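Local atomic coordinates of nitrate transport protein (Parabacteroides distasonis, PDB entry 3HN0), a protein that probably serves as the extracytoplasmic substrate-binding component of an ABC importer, perhaps for nitrate or a related small solute. Residues T5-S10 with T55-L60; P97-F102 with L121-N126. One frame throughout, in Å; residues are numbered along the deposited sequence.

Contact 1. Residues T5-S10 with T55-L60; sequences TVIKVS and TDIAVL
Asp56 grips the backbone of Lys8 twice. OD2 of Asp56 takes the amide N of Lys8 at 2.9 Å, almost straight at 177° and on the anti side of the carboxylate, while the backbone N of Asp56 gives a hydrogen bond to Lys8 O. With CG anti to its own carbonyl carbon (chi1 -63°), the carboxylate is carried across to the first strand. Lys8 O also accepts Ile57 N at 3.0 Å, so one carbonyl holds two successive amides where the second chain enters its strand. A short acidic side chain can thus stand in for a backbone carbonyl just before regular pairing begins.

Beyond this start the strands run parallel, their axes 9° apart. Ser10 N donates to Ile57 O at 2.9 Å, and Ser10 O in turn accepts Val59 N. On the face carrying Val9 and Ile57, branched side chains lie side by side, CG1 of Val9 being 4.0 Å from CG2 of Ile57. Farther back, CD1 of Ile57 reaches CG2 of Ile7 at 3.8 Å. Such beta-branched residues favour extended backbone and fill a sheet face well. On the face of Ser10 and Ala58, the hydroxyls of Ser10 and Thr55 lie within hydrogen-bonding distance in one of the two conformers of Ser10; small hydroxylated residues suit this buried spot, over which helix 43-51 packs, because they can satisfy each other there.

These are central strands of a mixed sheet. Strand 33-40 pairs along the other edge of 6-12, strand 184-188 runs antiparallel beside 57-61, and helix 43-51 packs Leu49 and Leu50 against Ser10, Thr55 and Ala58.

Contact 2. Residues P97-F102 with L121-N126; sequences PALYVF and LDYPLN
Asn126 lies flat against Tyr100 in a short parallel strand pair, the pairing that closes the beta-alpha-beta crossover of strand 99-100, helix 107-119 and strand 125-126. CB of Asn126 sits over the Tyr100 ring, 3.8 Å from its centroid and 12° off the normal, a CH-pi contact, and the amide continues along the same face with its plane only 18° from the ring's. CG of Asn126 comes within 3.4 Å of CE2 of Tyr100. The extended first torsion of Asn126 (chi1 -169°) sends the amide alongside the tyrosine, both side chains pointing the same way. Asparagine suits this place because its flat amide can stack on an aromatic ring while still offering polar atoms at its end.

Leu99 bonds the segment 121-126 through both its N and its O: Leu99 N donates to Pro124 O at 2.8 Å, and Leu99 O accepts Asn126 N. Proline has no amide hydrogen to give, but its carbonyl still serves at the start of the pairing. The leucine side chain leaves on the face away from Tyr100 and Asn126, where CD2 of Leu99 packs 3.8 Å from CD2 of Leu125. That same Leu125 CD2 touches CG2 of Val101 at 3.7 Å, so one branch serves two aliphatic partners. CB of Leu99 also leans on CB of Tyr123, 4.1 Å away. Thr112 and Leu116 of the crossover helix meet Leu99 and Tyr123 respectively, while Arg146 makes a cation-pi contact with Tyr123.

Val101 N donates to Asn126 O at 3.1 Å. At the far end of the stacked amide, OD1 of Asn126 accepts a hydrogen bond from Ala128 N.

Overall arrangement
From the N terminus, strand 6-12 is laid down first; the chain then passes through strand 33-40 and helix 43-51 before 55-60 returns beside it, so contact 1 closes a loop of 44 residues within the large mixed sheet. Contact 2 opens only later, at 97-102, and closes a shorter loop of 18 residues, mostly helix 107-119. The two loops follow in series, neither nesting nor crossing. The centres of contact 1 and contact 2 stand about 37 Å apart, on opposite sides of the chain's centre. This spacing fits the two-lobed fold expected of periplasmic-type binding proteins, contact 1 tying together one lobe and contact 2 the other.

Contact 1. Residues T5-S10 with T55-L60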
loop_
_atom_site.group_PDB
_atom_site.type_symbol
_atom_site.label_atom_id
_atom_site.label_comp_id
_atom_site.label_asym_id
_atom_site.label_seq_id
_atom_site.Cartn_x
_atom_site.Cartn_y
_atom_site.Cartn_z
ATOM N N THR A 5 10.740 15.563 34.563
ATOM C CA THR A 5 10.217 14.323 35.096
ATOM C C THR A 5 9.145 13.707 34.223
ATOM O O THR A 5 8.610 12.672 34.562
ATOM C CB THR A 5 9.654 14.518 36.522
ATOM O OG1 THR A 5 8.463 15.310 36.454
ATOM C CG2 THR A 5 10.708 15.177 37.424
ATOM N N VAL A 6 8.811 14.346 33.098
ATOM C CA VAL A 6 7.797 13.814 32.181
ATOM C C VAL A 6 8.347 13.901 30.759
ATOM O O VAL A 6 9.289 14.666 30.475
ATOM C CB VAL A 6 6.442 14.564 32.258
ATOM C CG1 VAL A 6 5.903 14.551 33.692
ATOM C CG2 VAL A 6 6.581 15.991 31.779
ATOM N N ILE A 7 7.767 13.083 29.898
ATOM C CA ILE A 7 7.977 13.144 28.451
ATOM C C ILE A 7 6.732 13.764 27.837
ATOM O O ILE A 7 5.640 13.208 27.915
ATOM C CB ILE A 7 8.283 11.763 27.857
ATOM C CG1 ILE A 7 9.670 11.288 28.303
ATOM C CG2 ILE A 7 8.215 11.753 26.328
ATOM C CD1 ILE A 7 9.874 9.754 28.171
ATOM N N LYS A 8 6.885 14.933 27.230
ATOM C CA LYS A 8 5.737 15.683 26.704
ATOM C C LYS A 8 5.553 15.331 25.239
ATOM O O LYS A 8 6.470 15.512 24.428
ATOM C CB LYS A 8 5.934 17.194 26.886
ATOM C CG LYS A 8 6.058 17.606 28.367
ATOM C CD LYS A 8 6.391 19.090 28.573
ATOM C CE LYS A 8 6.900 19.339 29.989
ATOM N NZ LYS A 8 7.313 20.756 30.256
ATOM N N VAL A 9 4.374 14.838 24.936
ATOM C CA VAL A 9 3.967 14.459 23.598
ATOM C C VAL A 9 2.817 15.338 23.161
ATOM O O VAL A 9 1.739 15.263 23.731
ATOM C CB VAL A 9 3.546 13.024 23.560
ATOM C CG1 VAL A 9 3.253 12.580 22.130
ATOM C CG2 VAL A 9 4.702 12.160 24.158
ATOM N N SER A 10 3.037 16.096 22.082
ATOM C CA SER A 10 2.005 16.983 21.556
ATOM C C SER A 10 1.445 16.335 20.311
ATOM O O SER A 10 2.202 16.047 19.385
ATOM C CB SER A 10 2.607 18.347 21.204
ATOM O OG SER A 10 3.192 18.946 22.339
ATOM N N THR A 55 7.841 21.024 24.043
ATOM C CA THR A 55 7.385 19.632 23.865
ATOM C C THR A 55 8.587 18.799 23.447
ATOM O O THR A 55 9.589 19.339 22.905
ATOM C CB THR A 55 6.187 19.502 22.934
ATOM O OG1 THR A 55 5.557 18.231 23.181
ATOM C CG2 THR A 55 6.558 19.670 21.418
ATOM N N ASP A 56 8.525 17.498 23.730
ATOM C CA ASP A 56 9.638 16.587 23.469
ATOM C C ASP A 56 9.416 15.801 22.160
ATOM O O ASP A 56 10.349 15.535 21.438
ATOM C CB ASP A 56 9.791 15.608 24.635
ATOM C CG ASP A 56 10.156 16.322 25.949
ATOM O OD1 ASP A 56 11.090 17.163 25.860
ATOM O OD2 ASP A 56 9.503 16.099 27.022
ATOM N N ILE A 57 8.165 15.420 21.919
ATOM C CA ILE A 57 7.745 14.634 20.753
ATOM C C ILE A 57 6.499 15.332 20.230
ATOM O O ILE A 57 5.689 15.842 21.027
ATOM C CB ILE A 57 7.357 13.209 21.215
ATOM C CG1 ILE A 57 8.607 12.529 21.848
ATOM C CG2 ILE A 57 6.694 12.431 20.057
ATOM C CD1 ILE A 57 8.376 11.242 22.598
ATOM N N ALA A 58 6.323 15.383 18.913
ATOM C CA ALA A 58 5.141 16.030 18.374
ATOM C C ALA A 58 4.658 15.236 17.204
ATOM O O ALA A 58 5.468 14.633 16.510
ATOM C CB ALA A 58 5.451 17.474 17.936
ATOM N N VAL A 59 3.360 15.289 16.932
ATOM C CA VAL A 59 2.800 14.558 15.838
ATOM C C VAL A 59 2.066 15.584 14.969
ATOM O O VAL A 59 1.127 16.234 15.465
ATOM C CB VAL A 59 1.820 13.469 16.376
ATOM C CG1 VAL A 59 1.349 12.584 15.223
ATOM C CG2 VAL A 59 2.496 12.627 17.499
ATOM N N LEU A 60 2.516 15.759 13.710
ATOM C CA LEU A 60 2.023 16.809 12.818
ATOM C C LEU A 60 2.295 16.395 11.395
ATOM O O LEU A 60 2.975 15.383 11.129
ATOM C CB LEU A 60 2.650 18.191 13.126
ATOM C CG LEU A 60 4.129 18.444 12.724
ATOM C CD1 LEU A 60 4.523 19.787 13.238
ATOM C CD2 LEU A 60 5.115 17.408 13.267
HETATM O O HOH W 1 9.705 17.225 29.276
#

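Contact 2. Residues P97-F102 with L121-N126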
loop_
_atom_site.group_PDB
_atom_site.type_symbol
_atom_site.label_atom_id
_atom_site.label_comp_id
_atom_site.label_asym_id
_atom_site.label_seq_id
_atom_site.Cartn_x
_atom_site.Cartn_y
_atom_site.Cartn_z
ATOM N N PRO A 97 -21.621 19.818 -9.080
ATOM C CA PRO A 97 -20.571 18.831 -8.959
ATOM C C PRO A 97 -19.190 19.318 -8.495
ATOM O O PRO A 97 -18.221 18.569 -8.635
ATOM C CB PRO A 97 -20.454 18.324 -10.401
ATOM C CG PRO A 97 -20.622 19.556 -11.204
ATOM C CD PRO A 97 -21.615 20.422 -10.430
ATOM N N ALA A 98 -19.074 20.525 -7.946
ATOM C CA ALA A 98 -17.775 20.979 -7.464
ATOM C C ALA A 98 -17.296 20.051 -6.350
ATOM O O ALA A 98 -18.106 19.612 -5.520
ATOM C CB ALA A 98 -17.839 22.397 -6.954
ATOM N N LEU A 99 -15.990 19.758 -6.359
ATOM C CA LEU A 99 -15.369 18.987 -5.314
ATOM C C LEU A 99 -14.790 19.937 -4.297
ATOM O O LEU A 99 -13.889 20.725 -4.598
ATOM C CB LEU A 99 -14.274 18.066 -5.881
ATOM C CG LEU A 99 -13.374 17.301 -4.912
ATOM C CD1 LEU A 99 -14.205 16.478 -4.002
ATOM C CD2 LEU A 99 -12.383 16.429 -5.738
ATOM N N TYR A 100 -15.319 19.883 -3.087
ATOM C CA TYR A 100 -14.884 20.789 -2.052
ATOM C C TYR A 100 -13.718 20.195 -1.309
ATOM O O TYR A 100 -13.797 19.054 -0.834
ATOM C CB TYR A 100 -16.013 21.098 -1.082
ATOM C CG TYR A 100 -17.012 22.071 -1.628
ATOM C CD1 TYR A 100 -17.946 21.678 -2.561
ATOM C CD2 TYR A 100 -17.008 23.411 -1.219
ATOM C CE1 TYR A 100 -18.888 22.613 -3.093
ATOM C CE2 TYR A 100 -17.930 24.313 -1.703
ATOM C CZ TYR A 100 -18.860 23.911 -2.636
ATOM O OH TYR A 100 -19.770 24.826 -3.132
ATOM N N VAL A 101 -12.668 21.011 -1.163
ATOM C CA VAL A 101 -11.405 20.605 -0.586
ATOM C C VAL A 101 -11.009 21.578 0.528
ATOM O O VAL A 101 -11.028 22.795 0.339
ATOM C CB VAL A 101 -10.297 20.609 -1.712
ATOM C CG1 VAL A 101 -8.967 20.211 -1.148
ATOM C CG2 VAL A 101 -10.712 19.700 -2.879
ATOM N N PHE A 102 -10.681 21.039 1.689
ATOM C CA PHE A 102 -10.197 21.838 2.787
ATOM C C PHE A 102 -8.638 21.931 2.705
ATOM O O PHE A 102 -8.001 21.244 1.921
ATOM C CB PHE A 102 -10.670 21.254 4.119
ATOM C CG PHE A 102 -10.083 19.900 4.433
ATOM C CD1 PHE A 102 -10.682 18.722 3.939
ATOM C CD2 PHE A 102 -8.945 19.784 5.219
ATOM C CE1 PHE A 102 -10.129 17.473 4.210
ATOM C CE2 PHE A 102 -8.409 18.527 5.513
ATOM C CZ PHE A 102 -8.989 17.372 4.981
ATOM N N LEU A 121 -9.831 12.468 -13.957
ATOM C CA LEU A 121 -11.077 13.096 -13.580
ATOM C C LEU A 121 -10.669 14.557 -13.478
ATOM O O LEU A 121 -9.537 14.836 -13.177
ATOM C CB LEU A 121 -11.519 12.536 -12.226
ATOM C CG LEU A 121 -11.771 11.024 -12.100
ATOM C CD1 LEU A 121 -11.758 10.586 -10.600
ATOM C CD2 LEU A 121 -13.095 10.671 -12.808
ATOM N N ASP A 122 -11.560 15.502 -13.716
ATOM C CA ASP A 122 -11.121 16.903 -13.605
ATOM C C ASP A 122 -12.157 17.786 -12.928
ATOM O O ASP A 122 -12.380 18.920 -13.352
ATOM C CB ASP A 122 -10.744 17.469 -14.981
ATOM C CG ASP A 122 -9.334 17.062 -15.434
ATOM O OD1 ASP A 122 -8.492 16.688 -14.597
ATOM O OD2 ASP A 122 -9.067 17.131 -16.649
ATOM N N TYR A 123 -12.734 17.273 -11.839
ATOM C CA TYR A 123 -13.796 17.941 -11.126
ATOM C C TYR A 123 -13.327 19.334 -10.720
ATOM O O TYR A 123 -12.179 19.489 -10.281
ATOM C CB TYR A 123 -14.182 17.178 -9.858
ATOM C CG TYR A 123 -14.565 15.740 -10.067
ATOM C CD1 TYR A 123 -15.332 15.343 -11.162
ATOM C CD2 TYR A 123 -14.181 14.778 -9.156
ATOM C CE1 TYR A 123 -15.685 14.011 -11.335
ATOM C CE2 TYR A 123 -14.529 13.462 -9.301
ATOM C CZ TYR A 123 -15.279 13.076 -10.399
ATOM O OH TYR A 123 -15.608 11.760 -10.548
ATOM N N PRO A 124 -14.218 20.328 -10.821
ATOM C CA PRO A 124 -13.848 21.676 -10.384
ATOM C C PRO A 124 -13.606 21.691 -8.881
ATOM O O PRO A 124 -14.441 21.200 -8.129
ATOM C CB PRO A 124 -15.080 22.517 -10.725
ATOM C CG PRO A 124 -16.061 21.584 -11.419
ATOM C CD PRO A 124 -15.665 20.205 -11.070
ATOM N N LEU A 125 -12.469 22.230 -8.457
ATOM C CA LEU A 125 -12.132 22.298 -7.031
ATOM C C LEU A 125 -12.703 23.564 -6.404
ATOM O O LEU A 125 -12.622 24.629 -6.974
ATOM C CB LEU A 125 -10.628 22.202 -6.832
ATOM C CG LEU A 125 -10.036 20.896 -7.372
ATOM C CD1 LEU A 125 -8.500 20.916 -7.299
ATOM C CD2 LEU A 125 -10.606 19.693 -6.616
ATOM N N ASN A 126 -13.332 23.439 -5.250
ATOM C CA ASN A 126 -13.848 24.584 -4.558
ATOM C C ASN A 126 -13.245 24.671 -3.172
ATOM O O ASN A 126 -13.367 23.750 -2.373
ATOM C CB ASN A 126 -15.360 24.497 -4.499
ATOM C CG ASN A 126 -16.008 25.791 -4.032
ATOM O OD1 ASN A 126 -15.540 26.451 -3.082
ATOM N ND2 ASN A 126 -17.107 26.153 -4.687
#